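Local coordinates for crispr-associated protein Cas5, dvulg subtype (Xanthomonas oryzae pv. oryzae, PDB 3VZI) that probably acts as a Cas5d endoribonuclease, with an RRM-like core, that processes RNA in the CRISPR-mediated microbial immune system, at residues D31-S36 / Y116-H121; S36-I41 / W53-I58; F122-K127 / G135-I140; D139-R144 / F165-D170; M190-D195 / V214-P219. One frame throughout, in Å; residues are numbered along the deposited sequence.

Interaction 1 (D31-S36 / Y116-H121)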
# COMPACT_ATOMS: atom_id res chain seq x y z
N ASP A 31 7.91 -0.45 -5.87
CA ASP A 31 7.58 0.41 -7.01
C ASP A 31 6.11 0.75 -7.11
O ASP A 31 5.76 1.78 -7.69
CB ASP A 31 7.96 -0.25 -8.33
CG ASP A 31 9.45 -0.25 -8.59
OD1 ASP A 31 10.24 -0.41 -7.63
OD2 ASP A 31 9.82 -0.14 -9.79
N ILE A 32 5.23 -0.13 -6.61
CA ILE A 32 3.79 0.11 -6.65
C ILE A 32 3.12 -0.39 -5.36
O ILE A 32 3.69 -1.22 -4.64
CB ILE A 32 3.12 -0.59 -7.86
CG1 ILE A 32 3.17 -2.13 -7.69
CG2 ILE A 32 3.77 -0.14 -9.15
CD1 ILE A 32 2.21 -2.90 -8.58
N ILE A 33 1.90 0.09 -5.08
CA ILE A 33 1.10 -0.45 -3.96
C ILE A 33 1.05 -1.98 -4.05
O ILE A 33 0.91 -2.56 -5.16
CB ILE A 33 -0.34 0.14 -3.94
CG1 ILE A 33 -1.10 -0.22 -2.65
CG2 ILE A 33 -1.09 -0.20 -5.24
CD1 ILE A 33 -2.53 0.34 -2.54
N THR A 34 1.22 -2.62 -2.89
CA THR A 34 1.09 -4.07 -2.74
C THR A 34 -0.37 -4.43 -2.60
O THR A 34 -1.20 -3.56 -2.20
CB THR A 34 1.77 -4.51 -1.43
OG1 THR A 34 1.12 -3.87 -0.32
CG2 THR A 34 3.27 -4.20 -1.42
N PRO A 35 -0.73 -5.70 -2.87
CA PRO A 35 -2.14 -6.13 -2.61
C PRO A 35 -2.55 -5.97 -1.15
O PRO A 35 -3.66 -5.50 -0.90
CB PRO A 35 -2.14 -7.61 -3.01
CG PRO A 35 -1.10 -7.68 -4.07
CD PRO A 35 0.01 -6.73 -3.61
N SER A 36 -1.68 -6.30 -0.19
CA SER A 36 -2.06 -6.16 1.22
C SER A 36 -2.34 -4.73 1.60
O SER A 36 -3.33 -4.47 2.27
CB SER A 36 -1.04 -6.80 2.20
OG SER A 36 0.20 -6.16 2.17
N TYR A 116 -3.54 5.03 -7.88
CA TYR A 116 -3.89 3.76 -8.46
C TYR A 116 -5.40 3.63 -8.52
O TYR A 116 -6.10 4.41 -7.86
CB TYR A 116 -3.34 2.61 -7.61
CG TYR A 116 -1.94 2.86 -7.12
CD1 TYR A 116 -0.84 2.45 -7.86
CD2 TYR A 116 -1.73 3.51 -5.92
CE1 TYR A 116 0.44 2.69 -7.42
CE2 TYR A 116 -0.46 3.74 -5.46
CZ TYR A 116 0.62 3.33 -6.21
OH TYR A 116 1.89 3.59 -5.76
N ILE A 117 -5.89 2.66 -9.31
CA ILE A 117 -7.28 2.23 -9.26
C ILE A 117 -7.32 0.81 -8.69
O ILE A 117 -6.74 -0.07 -9.25
CB ILE A 117 -7.91 2.22 -10.66
CG1 ILE A 117 -8.00 3.66 -11.22
CG2 ILE A 117 -9.27 1.52 -10.65
CD1 ILE A 117 -8.69 3.74 -12.57
N ILE A 118 -7.96 0.58 -7.55
CA ILE A 118 -7.96 -0.76 -6.99
C ILE A 118 -9.23 -1.48 -7.47
O ILE A 118 -10.33 -0.95 -7.32
CB ILE A 118 -7.99 -0.71 -5.45
CG1 ILE A 118 -7.04 0.37 -4.91
CG2 ILE A 118 -7.78 -2.10 -4.84
CD1 ILE A 118 -5.79 -0.12 -4.22
N ALA A 119 -9.09 -2.67 -8.04
CA ALA A 119 -10.26 -3.46 -8.43
C ALA A 119 -10.31 -4.66 -7.52
O ALA A 119 -9.40 -5.50 -7.55
CB ALA A 119 -10.18 -3.91 -9.86
N ALA A 120 -11.37 -4.75 -6.71
CA ALA A 120 -11.47 -5.78 -5.71
C ALA A 120 -12.91 -6.22 -5.58
O ALA A 120 -13.80 -5.60 -6.14
CB ALA A 120 -11.02 -5.21 -4.38
N HIS A 121 -13.13 -7.28 -4.81
CA HIS A 121 -14.45 -7.67 -4.38
C HIS A 121 -14.29 -8.32 -3.03
O HIS A 121 -13.15 -8.56 -2.61
CB HIS A 121 -15.10 -8.65 -5.38
CG HIS A 121 -14.36 -9.94 -5.52
ND1 HIS A 121 -13.34 -10.10 -6.41
CD2 HIS A 121 -14.50 -11.15 -4.85
CE1 HIS A 121 -12.85 -11.36 -6.30
NE2 HIS A 121 -13.56 -12.00 -5.34
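Ile33 and Tyr116 make most of the contact between strand 114-124 and the loop leading into helix 35-45, the first helix of the RRM-like (ferredoxin-type) core, and the chief interaction is CH-pi. Ile33 CG2 stands 3.6 Å from the centroid of the Tyr116 ring and 8° off its normal, so the methyl lies almost exactly over the middle of one face. The Tyr116 torsion (chi1 -41°) leaves CG anti to the carbonyl carbon and lays the ring beneath this methyl. The ring runs on under the loop backbone, where Tyr116 OH approaches Ile33 N to 3.6 Å.

The remaining contacts are apolar. Ile33 CD1 meets Ile118 CD1 at 3.7 Å, the two side chains crossing at about a right angle. A chi1 of -170° carries CG1 and CD1 toward Ile118 while CG2 stays over the ring. Ile32 adds a marginal touch, its CB lying 4.3 Å from Tyr116 CE1 in an oblique approach, and its tip leads off toward Leu187 and Met190 of strand 184-194.

Thr34, which follows, is the N-cap of the helix, and its OG1 takes the N-H of Ala37. All four touching residues are buried, so the loop before the helix is held on the strand by dispersion and CH-pi contact, which would constrain direction less than hydrogen bonds.

Interaction 2 (S36-I41 / W53-I58)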
# COMPACT_ATOMS: atom_id res chain seq x y z
N SER A 36 -1.68 -6.30 -0.19
CA SER A 36 -2.06 -6.16 1.22
C SER A 36 -2.34 -4.73 1.60
O SER A 36 -3.33 -4.47 2.27
CB SER A 36 -1.04 -6.80 2.20
OG SER A 36 0.20 -6.16 2.17
N ALA A 37 -1.49 -3.78 1.18
CA ALA A 37 -1.84 -2.38 1.42
C ALA A 37 -3.18 -1.96 0.71
O ALA A 37 -3.94 -1.19 1.28
CB ALA A 37 -0.69 -1.46 1.06
N ALA A 38 -3.46 -2.46 -0.51
CA ALA A 38 -4.76 -2.18 -1.14
C ALA A 38 -5.93 -2.76 -0.33
O ALA A 38 -6.90 -2.02 -0.00
CB ALA A 38 -4.81 -2.67 -2.57
N ARG A 39 -5.82 -4.04 0.05
CA ARG A 39 -6.78 -4.67 0.96
C ARG A 39 -6.97 -3.82 2.20
O ARG A 39 -8.10 -3.61 2.63
CB ARG A 39 -6.36 -6.08 1.34
CG ARG A 39 -7.47 -6.96 1.90
CD ARG A 39 -6.98 -8.30 2.46
NE ARG A 39 -5.59 -8.28 2.97
CZ ARG A 39 -5.16 -7.76 4.13
NH1 ARG A 39 -6.00 -7.19 5.00
NH2 ARG A 39 -3.87 -7.82 4.43
N GLY A 40 -5.87 -3.28 2.73
CA GLY A 40 -5.89 -2.56 4.00
C GLY A 40 -6.60 -1.24 3.86
O GLY A 40 -7.14 -0.73 4.83
N ILE A 41 -6.62 -0.68 2.66
CA ILE A 41 -7.39 0.53 2.42
C ILE A 41 -8.89 0.24 2.30
O ILE A 41 -9.70 1.03 2.81
CB ILE A 41 -6.93 1.26 1.14
CG1 ILE A 41 -5.47 1.73 1.29
CG2 ILE A 41 -7.96 2.32 0.73
CD1 ILE A 41 -4.88 2.27 -0.01
N TRP A 53 -12.08 -9.07 1.92
CA TRP A 53 -11.72 -8.33 0.72
C TRP A 53 -10.69 -9.04 -0.07
O TRP A 53 -9.65 -9.41 0.47
CB TRP A 53 -11.15 -6.99 1.11
CG TRP A 53 -12.24 -6.00 1.35
CD1 TRP A 53 -12.63 -5.48 2.55
CD2 TRP A 53 -13.14 -5.43 0.36
NE1 TRP A 53 -13.67 -4.61 2.37
CE2 TRP A 53 -14.02 -4.54 1.08
CE3 TRP A 53 -13.28 -5.56 -1.01
CZ2 TRP A 53 -15.01 -3.82 0.45
CZ3 TRP A 53 -14.28 -4.83 -1.64
CH2 TRP A 53 -15.13 -3.98 -0.92
N VAL A 54 -10.98 -9.25 -1.35
CA VAL A 54 -9.99 -9.83 -2.26
C VAL A 54 -9.66 -8.83 -3.36
O VAL A 54 -10.56 -8.40 -4.07
CB VAL A 54 -10.48 -11.17 -2.86
CG1 VAL A 54 -9.77 -11.50 -4.16
CG2 VAL A 54 -10.29 -12.30 -1.86
N VAL A 55 -8.38 -8.48 -3.48
CA VAL A 55 -7.87 -7.60 -4.53
C VAL A 55 -7.60 -8.38 -5.80
O VAL A 55 -6.86 -9.35 -5.77
CB VAL A 55 -6.57 -6.89 -4.08
CG1 VAL A 55 -5.96 -6.11 -5.22
CG2 VAL A 55 -6.87 -5.94 -2.93
N ASP A 56 -8.20 -7.94 -6.92
CA ASP A 56 -8.11 -8.63 -8.21
C ASP A 56 -7.07 -7.98 -9.11
O ASP A 56 -6.34 -8.69 -9.85
CB ASP A 56 -9.45 -8.58 -8.92
CG ASP A 56 -10.61 -9.02 -8.03
OD1 ASP A 56 -10.61 -10.16 -7.56
OD2 ASP A 56 -11.55 -8.23 -7.80
N SER A 57 -7.01 -6.65 -9.12
CA SER A 57 -6.02 -5.94 -9.94
C SER A 57 -5.77 -4.51 -9.49
O SER A 57 -6.60 -3.90 -8.85
CB SER A 57 -6.41 -5.97 -11.40
OG SER A 57 -7.27 -4.90 -11.68
N ILE A 58 -4.59 -4.01 -9.81
CA ILE A 58 -4.17 -2.65 -9.49
C ILE A 58 -3.82 -1.97 -10.81
O ILE A 58 -3.16 -2.56 -11.64
CB ILE A 58 -2.90 -2.67 -8.63
CG1 ILE A 58 -3.24 -3.17 -7.22
CG2 ILE A 58 -2.20 -1.32 -8.59
CD1 ILE A 58 -2.14 -4.07 -6.67
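Arg39 crosses Trp53 at a slant where helix 35-45 covers strand 51-60. Its CB keeps a loose 4.3 Å from Val55 CG2. The next atom, CG, sits anti to the backbone N (chi1 -161°) and rests 3.8 Å from Trp53 CB, while CD reaches Trp53 O at 3.5 Å, an approach of carbon to oxygen. A bend at chi3 (27°) then turns the chain, and the guanidinium finds its partners elsewhere: NH2 makes a salt bridge with Asp193, whose carboxylate is doubtfully placed, and NH1 one with Glu43. Within the helix, Ser36 O lies 4.0 Å above the guanidinium plane, offset toward its rim. The aliphatic part therefore covers the strand while the charge is paired outside the two segments.

Beside it, Val55 CG2 fits against the helix backbone, 3.7 Å from Arg39 N and 3.9 Å from Ala38 CB. The Trp53 indole turns away from the helix segment, meeting Phe141 and Phe122 and giving NE1 to His46 O. The axes of segments 36-41 and 53-58 pass 8.2 Å apart, their N-to-C directions 127° apart. Just beyond, Asp56 and Ser57 form a classic beta bulge facing Ala119 of strand 114-124, which neighbours 51-60 in the sheet; Ala38 also touches Ile118 of that strand, so the helix spans both.

Interaction 3 (F122-K127 / G135-I140)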
# COMPACT_ATOMS: atom_id res chain seq x y z
N PHE A 122 -15.39 -8.58 -2.33
CA PHE A 122 -15.32 -9.42 -1.12
C PHE A 122 -16.08 -10.71 -1.27
O PHE A 122 -17.03 -10.80 -2.05
CB PHE A 122 -15.81 -8.68 0.13
CG PHE A 122 -17.24 -8.19 0.05
CD1 PHE A 122 -17.52 -6.90 -0.41
CD2 PHE A 122 -18.30 -9.00 0.48
CE1 PHE A 122 -18.82 -6.44 -0.46
CE2 PHE A 122 -19.59 -8.53 0.44
CZ PHE A 122 -19.86 -7.26 -0.03
N GLU A 123 -15.64 -11.70 -0.50
CA GLU A 123 -16.36 -12.96 -0.36
C GLU A 123 -16.88 -13.02 1.08
O GLU A 123 -16.18 -12.58 2.01
CB GLU A 123 -15.45 -14.16 -0.68
CG GLU A 123 -15.11 -14.31 -2.16
CD GLU A 123 -13.78 -15.07 -2.44
OE1 GLU A 123 -12.90 -14.53 -3.16
OE2 GLU A 123 -13.62 -16.21 -1.95
N MET A 124 -18.11 -13.53 1.25
CA MET A 124 -18.68 -13.83 2.57
C MET A 124 -17.88 -14.92 3.25
O MET A 124 -17.51 -15.90 2.60
CB MET A 124 -20.13 -14.32 2.44
CG MET A 124 -21.09 -13.35 1.79
SD MET A 124 -20.92 -11.67 2.40
CE MET A 124 -21.53 -11.89 4.07
N THR A 125 -17.63 -14.76 4.55
CA THR A 125 -16.83 -15.70 5.33
C THR A 125 -17.73 -16.64 6.15
O THR A 125 -18.95 -16.46 6.18
CB THR A 125 -15.83 -14.98 6.27
OG1 THR A 125 -16.51 -14.43 7.40
CG2 THR A 125 -15.10 -13.88 5.54
N ASP A 126 -17.13 -17.64 6.79
CA ASP A 126 -17.88 -18.51 7.70
C ASP A 126 -18.30 -17.79 9.00
O ASP A 126 -19.13 -18.29 9.79
CB ASP A 126 -17.07 -19.77 8.01
CG ASP A 126 -15.83 -19.48 8.83
OD1 ASP A 126 -15.06 -20.43 9.07
OD2 ASP A 126 -15.63 -18.31 9.25
N LYS A 127 -17.73 -16.60 9.22
CA LYS A 127 -18.14 -15.74 10.32
C LYS A 127 -19.42 -14.94 10.03
O LYS A 127 -19.83 -14.13 10.85
CB LYS A 127 -17.00 -14.81 10.74
CG LYS A 127 -16.15 -15.38 11.88
CD LYS A 127 -14.69 -15.60 11.50
CE LYS A 127 -14.04 -16.71 12.31
NZ LYS A 127 -14.69 -16.94 13.64
N GLY A 135 -25.30 -7.72 -0.53
CA GLY A 135 -26.05 -6.47 -0.62
C GLY A 135 -25.87 -5.45 0.50
O GLY A 135 -25.58 -4.29 0.24
N LYS A 136 -26.07 -5.89 1.74
CA LYS A 136 -25.86 -5.02 2.91
C LYS A 136 -24.44 -4.46 2.89
O LYS A 136 -24.25 -3.25 2.88
CB LYS A 136 -26.12 -5.79 4.21
CG LYS A 136 -25.85 -5.02 5.49
CD LYS A 136 -26.06 -5.91 6.72
CE LYS A 136 -25.31 -5.41 7.95
NZ LYS A 136 -25.06 -6.50 8.94
N HIS A 137 -23.46 -5.36 2.84
CA HIS A 137 -22.05 -4.99 3.01
C HIS A 137 -21.45 -4.23 1.86
O HIS A 137 -20.58 -3.37 2.06
CB HIS A 137 -21.22 -6.21 3.35
CG HIS A 137 -21.36 -6.64 4.80
ND1 HIS A 137 -20.86 -5.91 5.82
CD2 HIS A 137 -21.97 -7.74 5.36
CE1 HIS A 137 -21.14 -6.52 6.98
NE2 HIS A 137 -21.82 -7.64 6.70
N LEU A 138 -21.91 -4.54 0.65
CA LEU A 138 -21.54 -3.78 -0.53
C LEU A 138 -22.15 -2.38 -0.47
O LEU A 138 -21.58 -1.40 -0.96
CB LEU A 138 -21.98 -4.50 -1.81
CG LEU A 138 -21.89 -3.76 -3.14
CD1 LEU A 138 -20.42 -3.45 -3.45
CD2 LEU A 138 -22.53 -4.58 -4.26
N ASP A 139 -23.31 -2.26 0.12
CA ASP A 139 -23.95 -0.97 0.10
C ASP A 139 -23.36 -0.03 1.16
O ASP A 139 -23.31 1.19 0.95
CB ASP A 139 -25.44 -1.12 0.22
CG ASP A 139 -26.11 0.18 0.32
OD1 ASP A 139 -26.05 0.98 -0.66
OD2 ASP A 139 -26.67 0.43 1.41
N ILE A 140 -22.91 -0.60 2.27
CA ILE A 140 -22.22 0.16 3.32
C ILE A 140 -20.89 0.70 2.78
O ILE A 140 -20.51 1.86 3.06
CB ILE A 140 -22.00 -0.70 4.57
CG1 ILE A 140 -23.34 -0.99 5.27
CG2 ILE A 140 -20.98 -0.06 5.51
CD1 ILE A 140 -23.24 -2.11 6.28
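Phe122 rests its CZ against helix 134-146, 3.5 Å from Leu138 N and 3.8 Å from His137 CB. The same CZ lies 3.9 Å from Leu138 CB, and Leu138 CA meets the ring at its edge, in plane. The Phe122 torsion (chi1 59°) holds CG between the backbone N and the carbonyl carbon, raising the ring from the strand toward the helix. Met124 contributes loosely: its CE ends 4.4 Å from His137 CD2, while its SD lies at the edge of the Phe122 ring.

Strand 122-124 and helix segment 135-140 run roughly antiparallel, at 149° between their directions, with axes 10.3 Å apart. This is the beta-alpha step in which the third strand of an RRM-like, ferredoxin-type core hands over to its second helix, as the strand order 4-1-3-2 of the first four strands indicates.

Further out, the His137 imidazole is fixed by two hydrogen bonds, NE2 with Asp132 OD2 and ND1 with His46 NE2. Phe122 also makes an edge-to-face contact with Trp53. On the departing loop Thr125 OG1 accepts from Lys127 N at 3.1 Å, an ST turn, and it hydrogen-bonds Pro49 O as well.

Interaction 4 (D139-R144 / F165-D170)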
# COMPACT_ATOMS: atom_id res chain seq x y z
N ASP A 139 -23.31 -2.26 0.12
CA ASP A 139 -23.95 -0.97 0.10
C ASP A 139 -23.36 -0.03 1.16
O ASP A 139 -23.31 1.19 0.95
CB ASP A 139 -25.44 -1.12 0.22
CG ASP A 139 -26.11 0.18 0.32
OD1 ASP A 139 -26.05 0.98 -0.66
OD2 ASP A 139 -26.67 0.43 1.41
N ILE A 140 -22.91 -0.60 2.27
CA ILE A 140 -22.22 0.16 3.32
C ILE A 140 -20.89 0.70 2.78
O ILE A 140 -20.51 1.86 3.06
CB ILE A 140 -22.00 -0.70 4.57
CG1 ILE A 140 -23.34 -0.99 5.27
CG2 ILE A 140 -20.98 -0.06 5.51
CD1 ILE A 140 -23.24 -2.11 6.28
N PHE A 141 -20.19 -0.14 2.01
CA PHE A 141 -18.94 0.24 1.42
C PHE A 141 -19.13 1.41 0.46
O PHE A 141 -18.45 2.44 0.61
CB PHE A 141 -18.25 -0.92 0.70
CG PHE A 141 -17.00 -0.50 -0.03
CD1 PHE A 141 -15.79 -0.35 0.66
CD2 PHE A 141 -17.04 -0.19 -1.40
CE1 PHE A 141 -14.65 0.07 -0.02
CE2 PHE A 141 -15.91 0.24 -2.08
CZ PHE A 141 -14.70 0.36 -1.39
N ASN A 142 -20.05 1.26 -0.49
CA ASN A 142 -20.25 2.24 -1.57
C ASN A 142 -20.73 3.59 -1.03
O ASN A 142 -20.27 4.67 -1.44
CB ASN A 142 -21.28 1.72 -2.55
CG ASN A 142 -20.75 0.63 -3.45
OD1 ASN A 142 -19.55 0.57 -3.78
ND2 ASN A 142 -21.66 -0.25 -3.87
N ARG A 143 -21.67 3.51 -0.10
CA ARG A 143 -22.21 4.68 0.58
C ARG A 143 -21.06 5.42 1.26
O ARG A 143 -21.04 6.64 1.29
CB ARG A 143 -23.26 4.22 1.59
CG ARG A 143 -24.06 5.29 2.28
CD ARG A 143 -24.33 4.86 3.73
NE ARG A 143 -25.07 3.60 3.87
CZ ARG A 143 -25.01 2.77 4.93
NH1 ARG A 143 -25.75 1.67 4.94
NH2 ARG A 143 -24.20 3.02 5.98
N ARG A 144 -20.08 4.67 1.74
CA ARG A 144 -19.03 5.27 2.56
C ARG A 144 -17.91 5.89 1.75
O ARG A 144 -17.43 6.98 2.08
CB ARG A 144 -18.44 4.24 3.48
CG ARG A 144 -19.30 3.92 4.65
CD ARG A 144 -18.36 3.77 5.80
NE ARG A 144 -18.56 2.51 6.47
CZ ARG A 144 -19.04 2.44 7.69
NH1 ARG A 144 -19.21 1.24 8.25
NH2 ARG A 144 -19.32 3.57 8.34
N PHE A 165 -9.14 9.11 -1.79
CA PHE A 165 -9.83 8.09 -2.52
C PHE A 165 -11.17 8.59 -3.03
O PHE A 165 -11.82 9.40 -2.38
CB PHE A 165 -10.00 6.84 -1.65
CG PHE A 165 -10.79 7.07 -0.38
CD1 PHE A 165 -12.17 7.09 -0.40
CD2 PHE A 165 -10.13 7.27 0.84
CE1 PHE A 165 -12.89 7.30 0.77
CE2 PHE A 165 -10.84 7.48 2.02
CZ PHE A 165 -12.23 7.50 1.98
N ALA A 166 -11.57 8.11 -4.21
CA ALA A 166 -12.95 8.31 -4.69
C ALA A 166 -13.45 7.02 -5.34
O ALA A 166 -12.67 6.26 -5.93
CB ALA A 166 -13.02 9.49 -5.66
N LEU A 167 -14.75 6.75 -5.21
CA LEU A 167 -15.38 5.57 -5.79
C LEU A 167 -15.60 5.78 -7.31
O LEU A 167 -16.01 6.85 -7.74
CB LEU A 167 -16.71 5.26 -5.09
CG LEU A 167 -17.40 3.93 -5.41
CD1 LEU A 167 -16.73 2.76 -4.66
CD2 LEU A 167 -18.90 3.98 -5.10
N LEU A 168 -15.30 4.77 -8.11
CA LEU A 168 -15.52 4.87 -9.54
C LEU A 168 -16.71 4.06 -9.99
O LEU A 168 -17.18 3.17 -9.26
CB LEU A 168 -14.28 4.43 -10.31
CG LEU A 168 -12.98 5.18 -10.03
CD1 LEU A 168 -11.85 4.54 -10.80
CD2 LEU A 168 -13.08 6.65 -10.38
N GLY A 169 -17.19 4.39 -11.19
CA GLY A 169 -18.31 3.71 -11.81
C GLY A 169 -17.92 2.35 -12.34
O GLY A 169 -16.79 1.88 -12.18
N ASP A 170 -18.85 1.71 -13.02
CA ASP A 170 -18.71 0.34 -13.43
C ASP A 170 -17.60 0.13 -14.48
O ASP A 170 -16.86 -0.84 -14.40
CB ASP A 170 -20.06 -0.16 -13.95
CG ASP A 170 -20.24 -1.66 -13.78
OD1 ASP A 170 -19.29 -2.41 -14.08
OD2 ASP A 170 -21.33 -2.08 -13.36
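Leu167 carries the strand side of this contact, placing its two methyls against Phe141 and Asn142 of helix 134-146. The apolar part is a single close approach, Phe141 CE2 to Leu167 CD1 at 3.7 Å. The methyl comes to the phenyl ring obliquely. With chi1 at -170°, Leu167 swings CG opposite its own N and sends the branch across the gap between backbones whose nearest CA atoms, those of Asn142 and Leu167, are 7.3 Å apart.

The second kind of contact sets a polar group against aliphatic carbon. Asn142 OD1 lies 3.7 Å from Leu167 CD1 and equally far from Leu167 CD2, so the amide oxygen faces both methyls of the leucine fork alike. Leu167 CD2 also stands 4.0 Å from the backbone Asn142 O. These are van der Waals approaches, and hydrogen bonding between the two segments is absent.

The one ion pair within these segments lies along the exposed side of the helix, a long, weak one of 3.9 Å between Asp139 OD2 and Arg143 NH1, one turn apart.

With 149 Å² buried in all, the joint is light and partly exposed. Leu167 touches Ala145 and Arg146 further along the same helix, while Phe141 turns into the core against Leu42 and Ile45 of helix 35-45 and meets the Trp53 ring. Strand 164-167 is an outermost strand of the sheet, next to 7-13, whose Val7 touches both Phe141 and Asn142. The helix thus packs over the border of these two antiparallel strands.

Interaction 5 (M190-D195 / V214-P219)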
# COMPACT_ATOMS: atom_id res chain seq x y z
N MET A 190 7.54 -9.23 -5.35
CA MET A 190 7.04 -8.30 -4.36
C MET A 190 6.05 -8.98 -3.42
O MET A 190 5.47 -10.05 -3.74
CB MET A 190 6.42 -7.08 -5.05
CG MET A 190 5.10 -7.31 -5.74
SD MET A 190 4.61 -5.77 -6.56
CE MET A 190 4.08 -4.82 -5.12
N LEU A 191 5.88 -8.35 -2.24
CA LEU A 191 4.93 -8.83 -1.25
C LEU A 191 3.56 -8.92 -1.87
O LEU A 191 3.11 -7.99 -2.50
CB LEU A 191 4.86 -7.86 -0.08
CG LEU A 191 3.83 -8.20 1.00
CD1 LEU A 191 4.32 -9.31 1.93
CD2 LEU A 191 3.48 -6.92 1.75
N HIS A 192 2.91 -10.06 -1.70
CA HIS A 192 1.57 -10.27 -2.23
C HIS A 192 0.63 -9.85 -1.16
O HIS A 192 -0.10 -8.90 -1.31
CB HIS A 192 1.36 -11.74 -2.59
CG HIS A 192 -0.01 -12.03 -3.16
ND1 HIS A 192 -1.02 -12.52 -2.41
CD2 HIS A 192 -0.51 -11.88 -4.46
CE1 HIS A 192 -2.12 -12.66 -3.19
NE2 HIS A 192 -1.80 -12.27 -4.44
N ASP A 193 0.65 -10.58 -0.06
CA ASP A 193 -0.20 -10.34 1.08
C ASP A 193 0.25 -11.28 2.17
O ASP A 193 1.05 -12.18 1.96
CB ASP A 193 -1.66 -10.58 0.73
CG ASP A 193 -2.63 -9.83 1.64
OD1 ASP A 193 -3.84 -9.79 1.31
OD2 ASP A 193 -2.19 -9.29 2.68
N ILE A 194 -0.29 -11.05 3.35
CA ILE A 194 0.10 -11.71 4.57
C ILE A 194 -0.79 -12.95 4.79
O ILE A 194 -1.92 -12.99 4.32
CB ILE A 194 -0.01 -10.64 5.67
CG1 ILE A 194 1.38 -10.10 6.02
CG2 ILE A 194 -0.89 -11.07 6.84
CD1 ILE A 194 1.41 -8.59 6.05
N ASP A 195 -0.26 -13.98 5.43
CA ASP A 195 -1.09 -15.15 5.75
C ASP A 195 -2.35 -14.74 6.54
O ASP A 195 -2.29 -14.43 7.74
CB ASP A 195 -0.26 -16.20 6.51
CG ASP A 195 -1.01 -17.54 6.72
OD1 ASP A 195 -0.57 -18.32 7.59
OD2 ASP A 195 -2.01 -17.82 6.02
N VAL A 214 -1.83 -4.43 -13.44
CA VAL A 214 -1.11 -5.49 -12.76
C VAL A 214 -2.17 -6.45 -12.22
O VAL A 214 -2.80 -6.16 -11.21
CB VAL A 214 -0.28 -4.91 -11.56
CG1 VAL A 214 0.35 -6.00 -10.69
CG2 VAL A 214 0.81 -3.95 -12.03
N ALA A 215 -2.39 -7.59 -12.87
CA ALA A 215 -3.29 -8.64 -12.35
C ALA A 215 -2.78 -9.14 -11.00
O ALA A 215 -1.61 -9.34 -10.87
CB ALA A 215 -3.38 -9.80 -13.32
N VAL A 216 -3.64 -9.35 -10.02
CA VAL A 216 -3.20 -9.89 -8.72
C VAL A 216 -3.68 -11.33 -8.53
O VAL A 216 -4.88 -11.57 -8.46
CB VAL A 216 -3.65 -8.97 -7.54
CG1 VAL A 216 -3.35 -9.59 -6.18
CG2 VAL A 216 -3.02 -7.58 -7.67
N PRO A 217 -2.75 -12.31 -8.49
CA PRO A 217 -3.14 -13.69 -8.25
C PRO A 217 -4.01 -13.84 -7.02
O PRO A 217 -3.85 -13.06 -6.10
CB PRO A 217 -1.80 -14.39 -8.04
CG PRO A 217 -0.90 -13.68 -8.98
CD PRO A 217 -1.33 -12.23 -8.91
N PRO A 218 -4.96 -14.81 -7.00
CA PRO A 218 -5.66 -15.16 -5.74
C PRO A 218 -4.70 -15.80 -4.73
O PRO A 218 -3.60 -16.16 -5.11
CB PRO A 218 -6.71 -16.19 -6.19
CG PRO A 218 -6.17 -16.74 -7.48
CD PRO A 218 -5.50 -15.57 -8.14
N PRO A 219 -5.11 -15.93 -3.45
CA PRO A 219 -4.38 -16.72 -2.44
C PRO A 219 -3.83 -18.08 -2.89
O PRO A 219 -2.61 -18.23 -2.93
CB PRO A 219 -5.42 -16.88 -1.34
CG PRO A 219 -6.18 -15.58 -1.38
CD PRO A 219 -6.10 -15.04 -2.80
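The end of strand 184-194, one arm of a two-stranded antiparallel hairpin, is tied through His192 to the proline run that leaves the edge strand 213-215. His192 NE2 donates to Pro217 O at 2.8 Å, with an N-H...O angle of 148°. The acceptor lies at the ring edge and close to its plane, 11° out of it, although the bond is somewhat bent. Seen from the carbonyl, the donor is tilted 35° from its plane.

Around this bond the packing is modest. Val216 CG1 stands 3.6 Å from His192 NE2, arriving obliquely to the ring, and Pro217 CB is 4.2 Å from the same nitrogen. The first torsion of His192 is fully extended, holding the imidazole out from the strand to where the prolines pass. Phe205 of the partner strand 202-210 makes an edge-to-face contact with the ring, which may help to set its orientation.

Val216 in turn touches Pro35, Val55 and Ile58, placing the proline run beside helix 35-45 and strand 51-60. The residues from Pro217 to Pro219 lack backbone N-H groups for beta pairing, and the arrangement is that of a side-chain-to-main-chain bridge joining a hairpin to an irregular segment beyond a sheet edge.

Overall arrangement
Four of the five contacts build an RRM-like core of strand order 4-1-3-2, extended by edge strand 213-215. Interactions 1 and 2, centres 5 Å apart, share helix 35-45 and Ser36 and rest on the neighbouring strands 114-124 and 51-60; interaction 2 falls between the segments of interaction 1 in sequence. Interactions 3 and 4, 14 Å apart, come next, overlapping at Asp139 and Ile140 on helix 134-146, which reaches strands 114-124 and 164-167. Trp53 links the halves by touching Phe122 and Phe141. Interaction 5 comes last, 9 Å from interaction 2: the hairpin meets Arg39 through Asp193, whose carboxylate is doubtfully placed, and segment 214-219 pairs Val216 with Asp56, so the C-terminal part meets both helix 35-45 and strand 51-60.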